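Long-range contact in pyruvate kinase (Pyrobaculum aerophilum, PDB 3QTG), which catalyses the last step of glycolysis, moving the phosphoryl group of phosphoenolpyruvate to ADP to give pyruvate and ATP: residues V308-L321 with A334-Q348. Sequence-based numbering, arbitrary orientation.
Sequences VFTTASMGVDSLWL and AVSWLSRILMNVEYQ
V308 and L319 meet helix 334-343 from a helix and the strand after it: helix 308-313 crosses it at -58° with the axes 9.6 Å apart, while strand 318-321 runs nearly antiparallel to it at 161°. This strand is the eighth of the TIM barrel, hydrogen-bonded to the first, 18-22, and helix 331-343, reached after the short helix 323-326, packs on the outer side of the barrel. Farther on, the chain at 345-348 runs beside S313, where Q348 N donates to S313 O (3.0 Å).

L338 links three residues of the other segment, its two methyls dividing the work. CD1 lies 3.7 Å from V308 CG1 and also touches L319 CD1, whereas CD2 meets L321 tip to tip. V308 CG1, anti to the backbone N (chi1 175°), is thereby carried against I341 CG2 as well. L342 CD2 touches both A312 CB, 3.6 Å away, and L319 CD1.

Farther along, the F309 ring slides past V345, with CD1 3.9 Å from V345 CG2, and its edge points CE1 at N344 O (3.5 Å), nearly in the ring plane. With the ring cut back to an alanine, a gap would probably open beside V345 and the N344-V345 backbone would lose its packing partner. Y347 likewise turns an edge to a carbonyl, CE1 standing 3.1 Å from A312 O, while its hydroxyl bonds to T17. S313 OG lies 3.0 Å from E346 O, and R271 of the second subunit forms a salt bridge with E346.

Chemically the contact changes along its length: aliphatic groups join strand 318-321 and helix 308-313 to helix 334-343, then a backbone hydrogen bond and ring-edge contacts with carbonyls hold residues 345-348 beside the subunit interface.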
loop_
_atom_site.group_PDB
_atom_site.type_symbol
_atom_site.label_atom_id
_atom_site.label_comp_id
_atom_site.label_asym_id
_atom_site.label_seq_id
_atom_site.Cartn_x
_atom_site.Cartn_y
_atom_site.Cartn_z
ATOM N N VAL A 308 -13.119 -6.464 -29.047
ATOM C CA VAL A 308 -11.684 -6.658 -29.269
ATOM C C VAL A 308 -10.867 -5.702 -28.389
ATOM O O VAL A 308 -9.857 -6.101 -27.794
ATOM C CB VAL A 308 -11.296 -6.431 -30.760
ATOM C CG1 VAL A 308 -9.749 -6.525 -30.976
ATOM C CG2 VAL A 308 -12.013 -7.418 -31.660
ATOM N N PHE A 309 -11.300 -4.436 -28.333
ATOM C CA PHE A 309 -10.580 -3.437 -27.571
ATOM C C PHE A 309 -10.515 -3.891 -26.100
ATOM O O PHE A 309 -9.452 -3.945 -25.534
ATOM C CB PHE A 309 -11.215 -2.050 -27.721
ATOM C CG PHE A 309 -10.509 -0.974 -26.939
ATOM C CD1 PHE A 309 -9.502 -0.212 -27.533
ATOM C CD2 PHE A 309 -10.830 -0.741 -25.603
ATOM C CE1 PHE A 309 -8.845 0.781 -26.809
ATOM C CE2 PHE A 309 -10.167 0.242 -24.860
ATOM C CZ PHE A 309 -9.178 1.001 -25.463
ATOM N N THR A 310 -11.643 -4.259 -25.509
ATOM C CA THR A 310 -11.667 -4.619 -24.085
ATOM C C THR A 310 -11.038 -5.987 -23.751
ATOM O O THR A 310 -10.398 -6.153 -22.708
ATOM C CB THR A 310 -13.078 -4.504 -23.492
ATOM O OG1 THR A 310 -13.981 -5.290 -24.266
ATOM C CG2 THR A 310 -13.567 -3.065 -23.525
ATOM N N THR A 311 -11.212 -6.965 -24.626
ATOM C CA THR A 311 -10.504 -8.245 -24.476
ATOM C C THR A 311 -8.973 -8.043 -24.450
ATOM O O THR A 311 -8.296 -8.555 -23.544
ATOM C CB THR A 311 -10.951 -9.241 -25.578
ATOM O OG1 THR A 311 -12.357 -9.495 -25.418
ATOM C CG2 THR A 311 -10.198 -10.551 -25.500
ATOM N N ALA A 312 -8.444 -7.287 -25.423
ATOM C CA ALA A 312 -7.019 -6.953 -25.449
ATOM C C ALA A 312 -6.528 -6.179 -24.205
ATOM O O ALA A 312 -5.421 -6.448 -23.721
ATOM C CB ALA A 312 -6.635 -6.209 -26.742
ATOM N N SER A 313 -7.342 -5.236 -23.711
ATOM C CA SER A 313 -7.053 -4.457 -22.485
ATOM C C SER A 313 -6.806 -5.280 -21.243
ATOM O O SER A 313 -6.078 -4.842 -20.357
ATOM C CB SER A 313 -8.207 -3.508 -22.153
ATOM O OG SER A 313 -8.197 -2.428 -23.048
ATOM N N MET A 314 -7.452 -6.446 -21.163
ATOM C CA MET A 314 -7.283 -7.361 -20.031
ATOM C C MET A 314 -5.852 -7.858 -19.947
ATOM O O MET A 314 -5.432 -8.371 -18.919
ATOM C CB MET A 314 -8.177 -8.588 -20.184
ATOM C CG MET A 314 -9.656 -8.390 -19.964
ATOM S SD MET A 314 -10.437 -10.040 -19.934
ATOM C CE MET A 314 -10.163 -10.435 -18.208
ATOM N N GLY A 315 -5.117 -7.734 -21.048
ATOM C CA GLY A 315 -3.708 -8.118 -21.082
ATOM C C GLY A 315 -3.443 -9.533 -21.582
ATOM O O GLY A 315 -2.430 -10.117 -21.229
ATOM N N VAL A 316 -4.322 -10.066 -22.438
ATOM C CA VAL A 316 -4.073 -11.365 -23.085
ATOM C C VAL A 316 -2.838 -11.288 -23.988
ATOM O O VAL A 316 -2.537 -10.210 -24.531
ATOM C CB VAL A 316 -5.314 -11.855 -23.917
ATOM C CG1 VAL A 316 -6.524 -12.038 -23.005
ATOM C CG2 VAL A 316 -5.643 -10.874 -25.069
ATOM N N ASP A 317 -2.136 -12.414 -24.156
ATOM C CA ASP A 317 -0.967 -12.472 -25.042
ATOM C C ASP A 317 -1.353 -12.356 -26.513
ATOM O O ASP A 317 -0.616 -11.758 -27.296
ATOM C CB ASP A 317 -0.198 -13.795 -24.914
ATOM C CG ASP A 317 0.405 -14.017 -23.551
ATOM O OD1 ASP A 317 1.655 -13.948 -23.422
ATOM O OD2 ASP A 317 -0.365 -14.306 -22.622
ATOM N N SER A 318 -2.454 -12.998 -26.898
ATOM C CA SER A 318 -2.885 -13.045 -28.311
ATOM C C SER A 318 -4.404 -13.142 -28.531
ATOM O O SER A 318 -5.166 -13.537 -27.620
ATOM C CB SER A 318 -2.153 -14.156 -29.084
ATOM O OG SER A 318 -2.288 -15.414 -28.450
ATOM N N LEU A 319 -4.822 -12.763 -29.747
ATOM C CA LEU A 319 -6.199 -12.901 -30.231
ATOM C C LEU A 319 -6.171 -13.694 -31.534
ATOM O O LEU A 319 -5.359 -13.421 -32.423
ATOM C CB LEU A 319 -6.888 -11.538 -30.442
ATOM C CG LEU A 319 -6.988 -10.556 -29.242
ATOM C CD1 LEU A 319 -7.404 -9.170 -29.694
ATOM C CD2 LEU A 319 -7.943 -11.030 -28.153
ATOM N N TRP A 320 -7.043 -14.695 -31.630
ATOM C CA TRP A 320 -7.014 -15.626 -32.748
ATOM C C TRP A 320 -8.281 -15.457 -33.575
ATOM O O TRP A 320 -9.375 -15.691 -33.088
ATOM C CB TRP A 320 -6.956 -17.064 -32.220
ATOM C CG TRP A 320 -5.721 -17.438 -31.433
ATOM C CD1 TRP A 320 -4.765 -16.598 -30.917
ATOM C CD2 TRP A 320 -5.321 -18.766 -31.073
ATOM N NE1 TRP A 320 -3.794 -17.327 -30.273
ATOM C CE2 TRP A 320 -4.108 -18.661 -30.362
ATOM C CE3 TRP A 320 -5.860 -20.041 -31.310
ATOM C CZ2 TRP A 320 -3.427 -19.788 -29.861
ATOM C CZ3 TRP A 320 -5.187 -21.154 -30.804
ATOM C CH2 TRP A 320 -3.988 -21.019 -30.082
ATOM N N LEU A 321 -8.128 -15.043 -34.821
ATOM C CA LEU A 321 -9.234 -15.066 -35.775
ATOM C C LEU A 321 -9.398 -16.463 -36.343
ATOM O O LEU A 321 -8.407 -17.139 -36.648
ATOM C CB LEU A 321 -8.976 -14.068 -36.907
ATOM C CG LEU A 321 -8.727 -12.602 -36.526
ATOM C CD1 LEU A 321 -8.575 -11.712 -37.763
ATOM C CD2 LEU A 321 -9.829 -12.077 -35.611
ATOM N N ALA A 334 -10.076 -8.331 -42.336
ATOM C CA ALA A 334 -10.220 -8.875 -40.988
ATOM C C ALA A 334 -8.939 -8.730 -40.166
ATOM O O ALA A 334 -8.996 -8.196 -39.064
ATOM C CB ALA A 334 -10.692 -10.321 -41.032
ATOM N N VAL A 335 -7.794 -9.154 -40.711
ATOM C CA VAL A 335 -6.507 -8.974 -40.015
ATOM C C VAL A 335 -6.065 -7.518 -39.937
ATOM O O VAL A 335 -5.375 -7.107 -38.984
ATOM C CB VAL A 335 -5.358 -9.865 -40.578
ATOM C CG1 VAL A 335 -5.697 -11.350 -40.413
ATOM C CG2 VAL A 335 -5.008 -9.522 -42.028
ATOM N N SER A 336 -6.473 -6.737 -40.935
ATOM C CA SER A 336 -6.139 -5.328 -40.991
ATOM C C SER A 336 -6.876 -4.585 -39.879
ATOM O O SER A 336 -6.265 -3.819 -39.147
ATOM C CB SER A 336 -6.467 -4.764 -42.375
ATOM O OG SER A 336 -6.091 -3.403 -42.469
ATOM N N TRP A 337 -8.172 -4.850 -39.726
ATOM C CA TRP A 337 -8.963 -4.281 -38.629
ATOM C C TRP A 337 -8.547 -4.754 -37.229
ATOM O O TRP A 337 -8.553 -3.960 -36.289
ATOM C CB TRP A 337 -10.449 -4.518 -38.857
ATOM C CG TRP A 337 -11.075 -3.401 -39.609
ATOM C CD1 TRP A 337 -11.386 -3.373 -40.946
ATOM C CD2 TRP A 337 -11.453 -2.126 -39.085
ATOM N NE1 TRP A 337 -11.940 -2.169 -41.274
ATOM C CE2 TRP A 337 -11.994 -1.379 -40.157
ATOM C CE3 TRP A 337 -11.399 -1.544 -37.809
ATOM C CZ2 TRP A 337 -12.481 -0.074 -39.995
ATOM C CZ3 TRP A 337 -11.876 -0.240 -37.649
ATOM C CH2 TRP A 337 -12.410 0.479 -38.739
ATOM N N LEU A 338 -8.175 -6.032 -37.101
ATOM C CA LEU A 338 -7.608 -6.549 -35.843
ATOM C C LEU A 338 -6.405 -5.721 -35.353
ATOM O O LEU A 338 -6.374 -5.233 -34.214
ATOM C CB LEU A 338 -7.197 -8.020 -35.983
ATOM C CG LEU A 338 -6.723 -8.622 -34.656
ATOM C CD1 LEU A 338 -7.776 -8.416 -33.517
ATOM C CD2 LEU A 338 -6.352 -10.100 -34.804
ATOM N N SER A 339 -5.437 -5.563 -36.248
ATOM C CA SER A 339 -4.177 -4.881 -35.982
ATOM C C SER A 339 -4.369 -3.393 -35.694
ATOM O O SER A 339 -3.724 -2.831 -34.802
ATOM C CB SER A 339 -3.257 -5.078 -37.194
ATOM O OG SER A 339 -1.926 -4.788 -36.874
ATOM N N ARG A 340 -5.259 -2.770 -36.462
ATOM C CA ARG A 340 -5.623 -1.370 -36.293
ATOM C C ARG A 340 -6.246 -1.107 -34.907
ATOM O O ARG A 340 -5.845 -0.173 -34.221
ATOM C CB ARG A 340 -6.599 -0.977 -37.399
ATOM C CG ARG A 340 -6.901 0.500 -37.489
ATOM C CD ARG A 340 -8.005 0.760 -38.522
ATOM N NE ARG A 340 -7.927 -0.144 -39.681
ATOM C CZ ARG A 340 -8.448 0.122 -40.880
ATOM N NH1 ARG A 340 -9.085 1.277 -41.083
ATOM N NH2 ARG A 340 -8.328 -0.759 -41.879
ATOM N N ILE A 341 -7.219 -1.930 -34.507
ATOM C CA ILE A 341 -7.846 -1.820 -33.168
ATOM C C ILE A 341 -6.824 -1.946 -32.047
ATOM O O ILE A 341 -6.889 -1.215 -31.064
ATOM C CB ILE A 341 -8.977 -2.867 -32.938
ATOM C CG1 ILE A 341 -10.153 -2.620 -33.901
ATOM C CG2 ILE A 341 -9.453 -2.848 -31.437
ATOM C CD1 ILE A 341 -11.088 -3.815 -34.091
ATOM N N LEU A 342 -5.891 -2.881 -32.201
ATOM C CA LEU A 342 -4.873 -3.146 -31.187
ATOM C C LEU A 342 -3.943 -1.952 -30.977
ATOM O O LEU A 342 -3.523 -1.663 -29.846
ATOM C CB LEU A 342 -4.077 -4.424 -31.517
ATOM C CG LEU A 342 -4.889 -5.729 -31.468
ATOM C CD1 LEU A 342 -4.040 -6.970 -31.769
ATOM C CD2 LEU A 342 -5.616 -5.876 -30.152
ATOM N N MET A 343 -3.639 -1.250 -32.068
ATOM C CA MET A 343 -2.800 -0.060 -32.004
ATOM C C MET A 343 -3.430 1.039 -31.157
ATOM O O MET A 343 -2.746 1.947 -30.707
ATOM C CB MET A 343 -2.457 0.445 -33.412
ATOM C CG MET A 343 -1.533 -0.515 -34.152
ATOM S SD MET A 343 -1.008 0.051 -35.780
ATOM C CE MET A 343 0.129 -1.281 -36.229
ATOM N N ASN A 344 -4.731 0.932 -30.918
ATOM C CA ASN A 344 -5.443 1.904 -30.092
ATOM C C ASN A 344 -5.555 1.516 -28.624
ATOM O O ASN A 344 -5.927 2.353 -27.802
ATOM C CB ASN A 344 -6.851 2.142 -30.646
ATOM C CG ASN A 344 -6.834 2.898 -31.946
ATOM O OD1 ASN A 344 -6.747 4.134 -31.962
ATOM N ND2 ASN A 344 -6.890 2.157 -33.062
ATOM N N VAL A 345 -5.258 0.259 -28.300
ATOM C CA VAL A 345 -5.518 -0.276 -26.956
ATOM C C VAL A 345 -4.728 0.438 -25.841
ATOM O O VAL A 345 -3.542 0.683 -25.968
ATOM C CB VAL A 345 -5.338 -1.829 -26.888
ATOM C CG1 VAL A 345 -5.494 -2.342 -25.470
ATOM C CG2 VAL A 345 -6.368 -2.518 -27.776
ATOM N N GLU A 346 -5.408 0.800 -24.759
ATOM C CA GLU A 346 -4.688 1.113 -23.534
ATOM C C GLU A 346 -5.018 0.021 -22.536
ATOM O O GLU A 346 -6.171 -0.384 -22.390
ATOM C CB GLU A 346 -4.969 2.533 -23.015
ATOM C CG GLU A 346 -6.303 2.743 -22.326
ATOM C CD GLU A 346 -6.471 4.160 -21.742
ATOM O OE1 GLU A 346 -6.062 5.146 -22.412
ATOM O OE2 GLU A 346 -7.010 4.283 -20.606
ATOM N N TYR A 347 -3.981 -0.485 -21.896
ATOM C CA TYR A 347 -4.074 -1.715 -21.138
ATOM C C TYR A 347 -4.411 -1.411 -19.706
ATOM O O TYR A 347 -3.848 -0.498 -19.107
ATOM C CB TYR A 347 -2.761 -2.491 -21.233
ATOM C CG TYR A 347 -2.508 -3.006 -22.635
ATOM C CD1 TYR A 347 -3.131 -4.168 -23.086
ATOM C CD2 TYR A 347 -1.678 -2.318 -23.517
ATOM C CE1 TYR A 347 -2.937 -4.630 -24.376
ATOM C CE2 TYR A 347 -1.471 -2.788 -24.831
ATOM C CZ TYR A 347 -2.096 -3.946 -25.237
ATOM O OH TYR A 347 -1.921 -4.439 -26.510
ATOM N N GLN A 348 -5.335 -2.175 -19.154
ATOM C CA GLN A 348 -5.682 -1.975 -17.765
ATOM C C GLN A 348 -4.889 -2.909 -16.887
ATOM O O GLN A 348 -4.992 -4.122 -17.032
ATOM C CB GLN A 348 -7.179 -2.110 -17.543
ATOM C CG GLN A 348 -7.863 -0.751 -17.547
ATOM C CD GLN A 348 -9.373 -0.843 -17.706
ATOM O OE1 GLN A 348 -10.120 -0.112 -17.043
ATOM N NE2 GLN A 348 -9.835 -1.738 -18.596
#